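Local coordinates for protein cytochrome CH (Methylobacterium extorquens, PDB 1QN2) that probably carries electrons between redox partners through its bound heme c, as a class I c-type cytochrome related to cytochrome c2, at residues A[55-58]-A[64-67]; A[60-65]-A[91-96]. All coordinates share one frame; numbering follows the deposited sequence.

Contact 1. Residues A[55-58]-A[64-67]; sequences LTWD and QWLA. With HEC (heme c), chain D.
The backbones of Trp57 and Trp65 stay well apart, with 9.1 Å between CA of Trp57 and CA of Trp65, so two indoles bridge the gap. Residues 55-58 form a loop that leads into helix 59-67, on which residues 64-67 lie. Trp57 sits at the centre of an inverse gamma turn, closed by the bond from Asp58 N to Thr56 O. Asp58 then caps the helix, its OD1 accepting from the backbone N of Asp61.

The far corner of the Trp57 six-membered ring comes over one face of Trp65. CH2 of Trp57 lies 3.5 Å from CG of Trp65, and it meets that face toward the rim. CZ3 of Trp57 reaches CB of Trp65 at 3.6 Å. The two planes are turned by 41°, so the rings meet obliquely.

This is part of the heme pocket of a class I cytochrome c. As in related cytochromes, an indole N-H holds a heme propionate. NE1 of Trp57 donates to O1A of heme c at 2.7 Å, nearly straight, with the oxygen in the ring plane. CG of Trp57 stands anti to its carbonyl carbon (chi1 -69°); the turn about CB-CG (chi2 132°) then brings the N-H edge to the propionate. Methyl CMA of the heme lies over one face of the Trp57 ring. The bond fixes one edge of the indole, while Val32 and Ala37 also pack on it. Further along the helix, CD2 of Leu66 touches methyl CMB of the heme at 3.7 Å.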
loop_
_atom_site.group_PDB
_atom_site.type_symbol
_atom_site.label_atom_id
_atom_site.label_comp_id
_atom_site.label_asym_id
_atom_site.label_seq_id
_atom_site.Cartn_x
_atom_site.Cartn_y
_atom_site.Cartn_z
ATOM N N LEU A 55 0.397 10.345 -7.667
ATOM C CA LEU A 55 -0.787 9.550 -7.396
ATOM C C LEU A 55 -1.411 9.863 -6.030
ATOM O O LEU A 55 -0.770 10.327 -5.093
ATOM C CB LEU A 55 -0.397 8.046 -7.380
ATOM C CG LEU A 55 -0.003 7.375 -8.687
ATOM C CD1 LEU A 55 0.413 5.936 -8.468
ATOM C CD2 LEU A 55 -1.059 7.472 -9.768
ATOM N N THR A 56 -2.713 9.598 -5.978
ATOM C CA THR A 56 -3.519 9.724 -4.759
ATOM C C THR A 56 -4.004 8.297 -4.412
ATOM O O THR A 56 -4.589 7.648 -5.282
ATOM C CB THR A 56 -4.745 10.619 -4.934
ATOM O OG1 THR A 56 -4.353 12.000 -4.902
ATOM C CG2 THR A 56 -5.733 10.375 -3.785
ATOM N N TRP A 57 -3.727 7.836 -3.202
ATOM C CA TRP A 57 -4.114 6.506 -2.823
ATOM C C TRP A 57 -5.590 6.268 -2.692
ATOM O O TRP A 57 -6.071 5.894 -1.613
ATOM C CB TRP A 57 -3.333 5.979 -1.636
ATOM C CG TRP A 57 -1.891 5.715 -1.952
ATOM C CD1 TRP A 57 -0.806 6.107 -1.230
ATOM C CD2 TRP A 57 -1.383 5.011 -3.095
ATOM N NE1 TRP A 57 0.349 5.658 -1.832
ATOM C CE2 TRP A 57 0.025 5.016 -2.996
ATOM C CE3 TRP A 57 -1.979 4.351 -4.168
ATOM C CZ2 TRP A 57 0.841 4.375 -3.927
ATOM C CZ3 TRP A 57 -1.170 3.752 -5.118
ATOM C CH2 TRP A 57 0.223 3.766 -4.987
ATOM N N ASP A 58 -6.353 6.465 -3.765
ATOM C CA ASP A 58 -7.804 6.189 -3.657
ATOM C C ASP A 58 -7.985 4.674 -3.843
ATOM O O ASP A 58 -6.957 4.004 -4.027
ATOM C CB ASP A 58 -8.582 6.961 -4.693
ATOM C CG ASP A 58 -8.260 6.694 -6.137
ATOM O OD1 ASP A 58 -7.440 5.818 -6.483
ATOM O OD2 ASP A 58 -8.847 7.390 -6.998
ATOM N N GLN A 64 -4.751 -1.139 -8.263
ATOM C CA GLN A 64 -3.717 -1.440 -9.262
ATOM C C GLN A 64 -2.364 -1.656 -8.618
ATOM O O GLN A 64 -1.651 -2.598 -8.956
ATOM C CB GLN A 64 -3.675 -0.337 -10.316
ATOM C CG GLN A 64 -5.060 -0.206 -10.980
ATOM C CD GLN A 64 -5.103 0.891 -12.020
ATOM O OE1 GLN A 64 -4.139 1.631 -12.213
ATOM N NE2 GLN A 64 -6.237 1.005 -12.704
ATOM N N TRP A 65 -2.010 -0.794 -7.675
ATOM C CA TRP A 65 -0.754 -0.850 -6.947
ATOM C C TRP A 65 -0.534 -2.177 -6.255
ATOM O O TRP A 65 0.552 -2.766 -6.316
ATOM C CB TRP A 65 -0.683 0.297 -5.939
ATOM C CG TRP A 65 0.419 0.277 -4.943
ATOM C CD1 TRP A 65 0.319 0.094 -3.586
ATOM C CD2 TRP A 65 1.801 0.537 -5.211
ATOM N NE1 TRP A 65 1.565 0.205 -3.006
ATOM C CE2 TRP A 65 2.488 0.469 -3.984
ATOM C CE3 TRP A 65 2.520 0.823 -6.381
ATOM C CZ2 TRP A 65 3.865 0.666 -3.895
ATOM C CZ3 TRP A 65 3.884 1.020 -6.287
ATOM C CH2 TRP A 65 4.542 0.942 -5.055
ATOM N N LEU A 66 -1.547 -2.698 -5.558
ATOM C CA LEU A 66 -1.355 -3.978 -4.881
ATOM C C LEU A 66 -1.328 -5.141 -5.848
ATOM O O LEU A 66 -0.670 -6.157 -5.581
ATOM C CB LEU A 66 -2.415 -4.178 -3.797
ATOM C CG LEU A 66 -2.426 -3.150 -2.660
ATOM C CD1 LEU A 66 -3.336 -3.588 -1.500
ATOM C CD2 LEU A 66 -1.020 -2.924 -2.104
ATOM N N ALA A 67 -2.018 -5.058 -6.987
ATOM C CA ALA A 67 -1.997 -6.187 -7.924
ATOM C C ALA A 67 -0.619 -6.361 -8.555
ATOM O O ALA A 67 -0.180 -7.480 -8.838
ATOM C CB ALA A 67 -3.048 -5.976 -9.009
HETATM FE FE HEC D . 4.638 -1.822 0.628
HETATM C CHA HEC D . 5.188 1.460 -0.201
HETATM C CHB HEC D . 1.253 -1.208 0.804
HETATM C CHC HEC D . 4.024 -5.221 0.773
HETATM C CHD HEC D . 7.940 -2.353 1.020
HETATM N NA HEC D . 3.424 -0.150 0.377
HETATM C C1A HEC D . 3.862 1.103 0.000
HETATM C C2A HEC D . 2.746 1.879 -0.132
HETATM C C3A HEC D . 1.641 1.139 0.150
HETATM C C4A HEC D . 2.063 -0.134 0.466
HETATM C CMA HEC D . 0.251 1.762 0.082
HETATM C CAA HEC D . 2.715 3.339 -0.517
HETATM C CBA HEC D . 2.741 4.186 0.755
HETATM C CGA HEC D . 2.931 5.680 0.522
HETATM O O1A HEC D . 2.711 6.215 -0.593
HETATM O O2A HEC D . 2.900 6.427 1.539
HETATM N NB HEC D . 2.944 -3.015 0.815
HETATM C C1B HEC D . 1.668 -2.521 0.905
HETATM C C2B HEC D . 0.863 -3.582 1.252
HETATM C C3B HEC D . 1.601 -4.739 1.149
HETATM C C4B HEC D . 2.927 -4.372 0.943
HETATM C CMB HEC D . -0.636 -3.635 1.496
HETATM C CAB HEC D . 1.061 -6.025 1.233
HETATM C CBB HEC D . 0.228 -6.529 0.229
HETATM N NC HEC D . 5.799 -3.520 0.821
HETATM C C1C HEC D . 5.342 -4.804 0.930
HETATM C C2C HEC D . 6.444 -5.575 1.230
HETATM C C3C HEC D . 7.552 -4.773 1.332
HETATM C C4C HEC D . 7.144 -3.487 1.045
HETATM C CMC HEC D . 6.636 -7.055 1.509
HETATM C CAC HEC D . 8.846 -5.198 1.645
HETATM C CBC HEC D . 9.497 -6.242 0.981
HETATM N ND HEC D . 6.302 -0.616 0.451
HETATM C C1D HEC D . 7.561 -1.092 0.611
HETATM C C2D HEC D . 8.410 -0.051 0.290
HETATM C C3D HEC D . 7.641 1.020 -0.030
HETATM C C4D HEC D . 6.313 0.684 0.041
HETATM C CMD HEC D . 9.923 0.059 0.265
HETATM C CAD HEC D . 8.149 2.371 -0.496
HETATM C CBD HEC D . 8.062 2.224 -2.028
HETATM C CGD HEC D . 8.811 3.323 -2.776
HETATM O O1D HEC D . 8.900 3.192 -4.027
HETATM O O2D HEC D . 9.239 4.352 -2.210
#

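Contact 2. Residues A[60-65]-A[91-96]; sequences ADLKQW and DIIAYL. With HEC (heme c), chain D.
Two helices of the cytochrome c fold meet here beside the heme: helix 59-67 and the C-terminal helix 86-98. Within residues 60-65 and 91-96 the backbones come nearest at Leu62 and Ile93, where CA of Leu62 and CA of Ile93 are 7.5 Å apart. No hydrogen bond joins the two segments, and the contact is apolar.

Ile93 makes the crossing with the end of its longer branch. Its CG1 lies anti to the carbonyl carbon (chi1 -65°), and the chain runs on extended, which carries CD1 to the opposite helix. There CD1 of Ile93 sits 4.0 Å from CB of Leu62, so the methyl meets the root of the leucine and not its tip. The same methyl rests against the backbone N of Lys63 at 4.0 Å. CG of Lys63 runs past it at the exposed margin, and the lysine's NZ makes a long, weak ion pair with Asp90.

Both helices also touch the heme. CD2 of Leu62 lies 4.0 Å from methyl CMA of the heme, and CG2 of Ile92 lies 4.0 Å from methyl CMB. Trp65 presents its indole edge to the face of the porphyrin, with NE1 3.3 Å from C3A of heme c. CZ2 of the same edge is near C1A. With the indole cut back to an alanine, that part of the porphyrin face and the six-membered ring of Trp57 would probably lose their neighbour, and a gap would open between helix and heme.

Ile92 also packs on Ala10 of helix 4-10. Terminal helices in contact, with a further helix packed beside the heme, are typical of class I cytochromes c.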
loop_
_atom_site.group_PDB
_atom_site.type_symbol
_atom_site.label_atom_id
_atom_site.label_comp_id
_atom_site.label_asym_id
_atom_site.label_seq_id
_atom_site.Cartn_x
_atom_site.Cartn_y
_atom_site.Cartn_z
ATOM N N ALA A 60 -9.145 2.956 -6.369
ATOM C CA ALA A 60 -8.746 2.603 -7.718
ATOM C C ALA A 60 -7.238 2.451 -7.843
ATOM O O ALA A 60 -6.754 1.437 -8.340
ATOM C CB ALA A 60 -9.275 3.611 -8.721
ATOM N N ASP A 61 -6.487 3.458 -7.398
ATOM C CA ASP A 61 -5.034 3.354 -7.497
ATOM C C ASP A 61 -4.480 2.282 -6.587
ATOM O O ASP A 61 -3.561 1.541 -6.974
ATOM C CB ASP A 61 -4.371 4.703 -7.260
ATOM C CG ASP A 61 -4.612 5.657 -8.423
ATOM O OD1 ASP A 61 -4.664 5.160 -9.569
ATOM O OD2 ASP A 61 -4.750 6.875 -8.201
ATOM N N LEU A 62 -5.012 2.154 -5.366
ATOM C CA LEU A 62 -4.482 1.112 -4.474
ATOM C C LEU A 62 -4.706 -0.268 -5.078
ATOM O O LEU A 62 -3.910 -1.196 -4.948
ATOM C CB LEU A 62 -5.213 1.189 -3.117
ATOM C CG LEU A 62 -4.688 2.257 -2.151
ATOM C CD1 LEU A 62 -5.505 2.311 -0.864
ATOM C CD2 LEU A 62 -3.211 2.016 -1.846
ATOM N N LYS A 63 -5.840 -0.408 -5.759
ATOM C CA LYS A 63 -6.157 -1.708 -6.367
ATOM C C LYS A 63 -5.066 -2.083 -7.376
ATOM O O LYS A 63 -4.534 -3.185 -7.351
ATOM C CB LYS A 63 -7.502 -1.609 -7.103
ATOM C CG LYS A 63 -8.558 -2.592 -6.650
ATOM C CD LYS A 63 -9.943 -1.971 -6.829
ATOM C CE LYS A 63 -11.052 -2.994 -6.654
ATOM N NZ LYS A 63 -12.359 -2.468 -7.142
ATOM N N GLN A 64 -4.751 -1.139 -8.263
ATOM C CA GLN A 64 -3.717 -1.440 -9.262
ATOM C C GLN A 64 -2.364 -1.656 -8.618
ATOM O O GLN A 64 -1.651 -2.598 -8.956
ATOM C CB GLN A 64 -3.675 -0.337 -10.316
ATOM C CG GLN A 64 -5.060 -0.206 -10.980
ATOM C CD GLN A 64 -5.103 0.891 -12.020
ATOM O OE1 GLN A 64 -4.139 1.631 -12.213
ATOM N NE2 GLN A 64 -6.237 1.005 -12.704
ATOM N N TRP A 65 -2.010 -0.794 -7.675
ATOM C CA TRP A 65 -0.754 -0.850 -6.947
ATOM C C TRP A 65 -0.534 -2.177 -6.255
ATOM O O TRP A 65 0.552 -2.766 -6.316
ATOM C CB TRP A 65 -0.683 0.297 -5.939
ATOM C CG TRP A 65 0.419 0.277 -4.943
ATOM C CD1 TRP A 65 0.319 0.094 -3.586
ATOM C CD2 TRP A 65 1.801 0.537 -5.211
ATOM N NE1 TRP A 65 1.565 0.205 -3.006
ATOM C CE2 TRP A 65 2.488 0.469 -3.984
ATOM C CE3 TRP A 65 2.520 0.823 -6.381
ATOM C CZ2 TRP A 65 3.865 0.666 -3.895
ATOM C CZ3 TRP A 65 3.884 1.020 -6.287
ATOM C CH2 TRP A 65 4.542 0.942 -5.055
ATOM N N ASP A 91 -10.170 -6.785 0.120
ATOM C CA ASP A 91 -10.177 -7.073 1.568
ATOM C C ASP A 91 -9.069 -6.294 2.257
ATOM O O ASP A 91 -9.248 -5.670 3.302
ATOM C CB ASP A 91 -10.005 -8.572 1.800
ATOM C CG ASP A 91 -11.264 -9.339 1.404
ATOM O OD1 ASP A 91 -12.310 -8.686 1.256
ATOM O OD2 ASP A 91 -11.191 -10.571 1.246
ATOM N N ILE A 92 -7.887 -6.326 1.640
ATOM C CA ILE A 92 -6.760 -5.589 2.219
ATOM C C ILE A 92 -7.087 -4.109 2.307
ATOM O O ILE A 92 -6.812 -3.437 3.305
ATOM C CB ILE A 92 -5.485 -5.811 1.385
ATOM C CG1 ILE A 92 -5.008 -7.252 1.536
ATOM C CG2 ILE A 92 -4.401 -4.824 1.776
ATOM C CD1 ILE A 92 -3.777 -7.690 0.818
ATOM N N ILE A 93 -7.703 -3.560 1.257
ATOM C CA ILE A 93 -8.050 -2.140 1.287
ATOM C C ILE A 93 -9.071 -1.847 2.371
ATOM O O ILE A 93 -9.059 -0.807 3.040
ATOM C CB ILE A 93 -8.545 -1.646 -0.079
ATOM C CG1 ILE A 93 -7.401 -1.742 -1.113
ATOM C CG2 ILE A 93 -9.033 -0.211 0.008
ATOM C CD1 ILE A 93 -7.868 -1.776 -2.552
ATOM N N ALA A 94 -10.002 -2.774 2.590
ATOM C CA ALA A 94 -11.001 -2.506 3.669
ATOM C C ALA A 94 -10.253 -2.444 5.003
ATOM O O ALA A 94 -10.536 -1.671 5.918
ATOM C CB ALA A 94 -11.963 -3.705 3.687
ATOM N N TYR A 95 -9.238 -3.300 5.109
ATOM C CA TYR A 95 -8.449 -3.337 6.339
ATOM C C TYR A 95 -7.680 -2.052 6.554
ATOM O O TYR A 95 -7.662 -1.511 7.663
ATOM C CB TYR A 95 -7.533 -4.554 6.342
ATOM C CG TYR A 95 -6.547 -4.571 7.487
ATOM C CD1 TYR A 95 -7.015 -4.547 8.800
ATOM C CD2 TYR A 95 -5.177 -4.589 7.269
ATOM C CE1 TYR A 95 -6.127 -4.547 9.854
ATOM C CE2 TYR A 95 -4.277 -4.618 8.326
ATOM C CZ TYR A 95 -4.771 -4.584 9.618
ATOM O OH TYR A 95 -3.932 -4.573 10.710
ATOM N N LEU A 96 -7.042 -1.541 5.500
ATOM C CA LEU A 96 -6.267 -0.317 5.561
ATOM C C LEU A 96 -7.105 0.874 5.992
ATOM O O LEU A 96 -6.641 1.762 6.706
ATOM C CB LEU A 96 -5.622 -0.022 4.194
ATOM C CG LEU A 96 -4.548 -0.983 3.692
ATOM C CD1 LEU A 96 -3.998 -0.473 2.344
ATOM C CD2 LEU A 96 -3.420 -1.087 4.702
HETATM FE FE HEC D . 4.638 -1.822 0.628
HETATM C CHA HEC D . 5.188 1.460 -0.201
HETATM C CHB HEC D . 1.253 -1.208 0.804
HETATM C CHC HEC D . 4.024 -5.221 0.773
HETATM C CHD HEC D . 7.940 -2.353 1.020
HETATM N NA HEC D . 3.424 -0.150 0.377
HETATM C C1A HEC D . 3.862 1.103 0.000
HETATM C C2A HEC D . 2.746 1.879 -0.132
HETATM C C3A HEC D . 1.641 1.139 0.150
HETATM C C4A HEC D . 2.063 -0.134 0.466
HETATM C CMA HEC D . 0.251 1.762 0.082
HETATM C CAA HEC D . 2.715 3.339 -0.517
HETATM C CBA HEC D . 2.741 4.186 0.755
HETATM C CGA HEC D . 2.931 5.680 0.522
HETATM O O1A HEC D . 2.711 6.215 -0.593
HETATM O O2A HEC D . 2.900 6.427 1.539
HETATM N NB HEC D . 2.944 -3.015 0.815
HETATM C C1B HEC D . 1.668 -2.521 0.905
HETATM C C2B HEC D . 0.863 -3.582 1.252
HETATM C C3B HEC D . 1.601 -4.739 1.149
HETATM C C4B HEC D . 2.927 -4.372 0.943
HETATM C CMB HEC D . -0.636 -3.635 1.496
HETATM C CAB HEC D . 1.061 -6.025 1.233
HETATM C CBB HEC D . 0.228 -6.529 0.229
HETATM N NC HEC D . 5.799 -3.520 0.821
HETATM C C1C HEC D . 5.342 -4.804 0.930
HETATM C C2C HEC D . 6.444 -5.575 1.230
HETATM C C3C HEC D . 7.552 -4.773 1.332
HETATM C C4C HEC D . 7.144 -3.487 1.045
HETATM C CMC HEC D . 6.636 -7.055 1.509
HETATM C CAC HEC D . 8.846 -5.198 1.645
HETATM C CBC HEC D . 9.497 -6.242 0.981
HETATM N ND HEC D . 6.302 -0.616 0.451
HETATM C C1D HEC D . 7.561 -1.092 0.611
HETATM C C2D HEC D . 8.410 -0.051 0.290
HETATM C C3D HEC D . 7.641 1.020 -0.030
HETATM C C4D HEC D . 6.313 0.684 0.041
HETATM C CMD HEC D . 9.923 0.059 0.265
HETATM C CAD HEC D . 8.149 2.371 -0.496
HETATM C CBD HEC D . 8.062 2.224 -2.028
HETATM C CGD HEC D . 8.811 3.323 -2.776
HETATM O O1D HEC D . 8.900 3.192 -4.027
HETATM O O2D HEC D . 9.239 4.352 -2.210
#

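How the contacts relate
Both contacts lie in the core beside the heme, with centres about 7 Å apart, and both use helix 59-67. Contact 1 joins that helix to the loop just before it in sequence. Contact 2 joins it to the distant C-terminal helix. Contact 1 is aromatic and includes a polar bond to a propionate. Contact 2 is aliphatic, and only it reaches the surface, at Lys63. Gln64 and Trp65 belong to both. The two also meet directly: CE3 of Trp57 is 3.5 Å from CD2 of Leu62, and CD1 of Leu66 is 3.7 Å from CG2 of Ile92. Together they line part of the heme pocket.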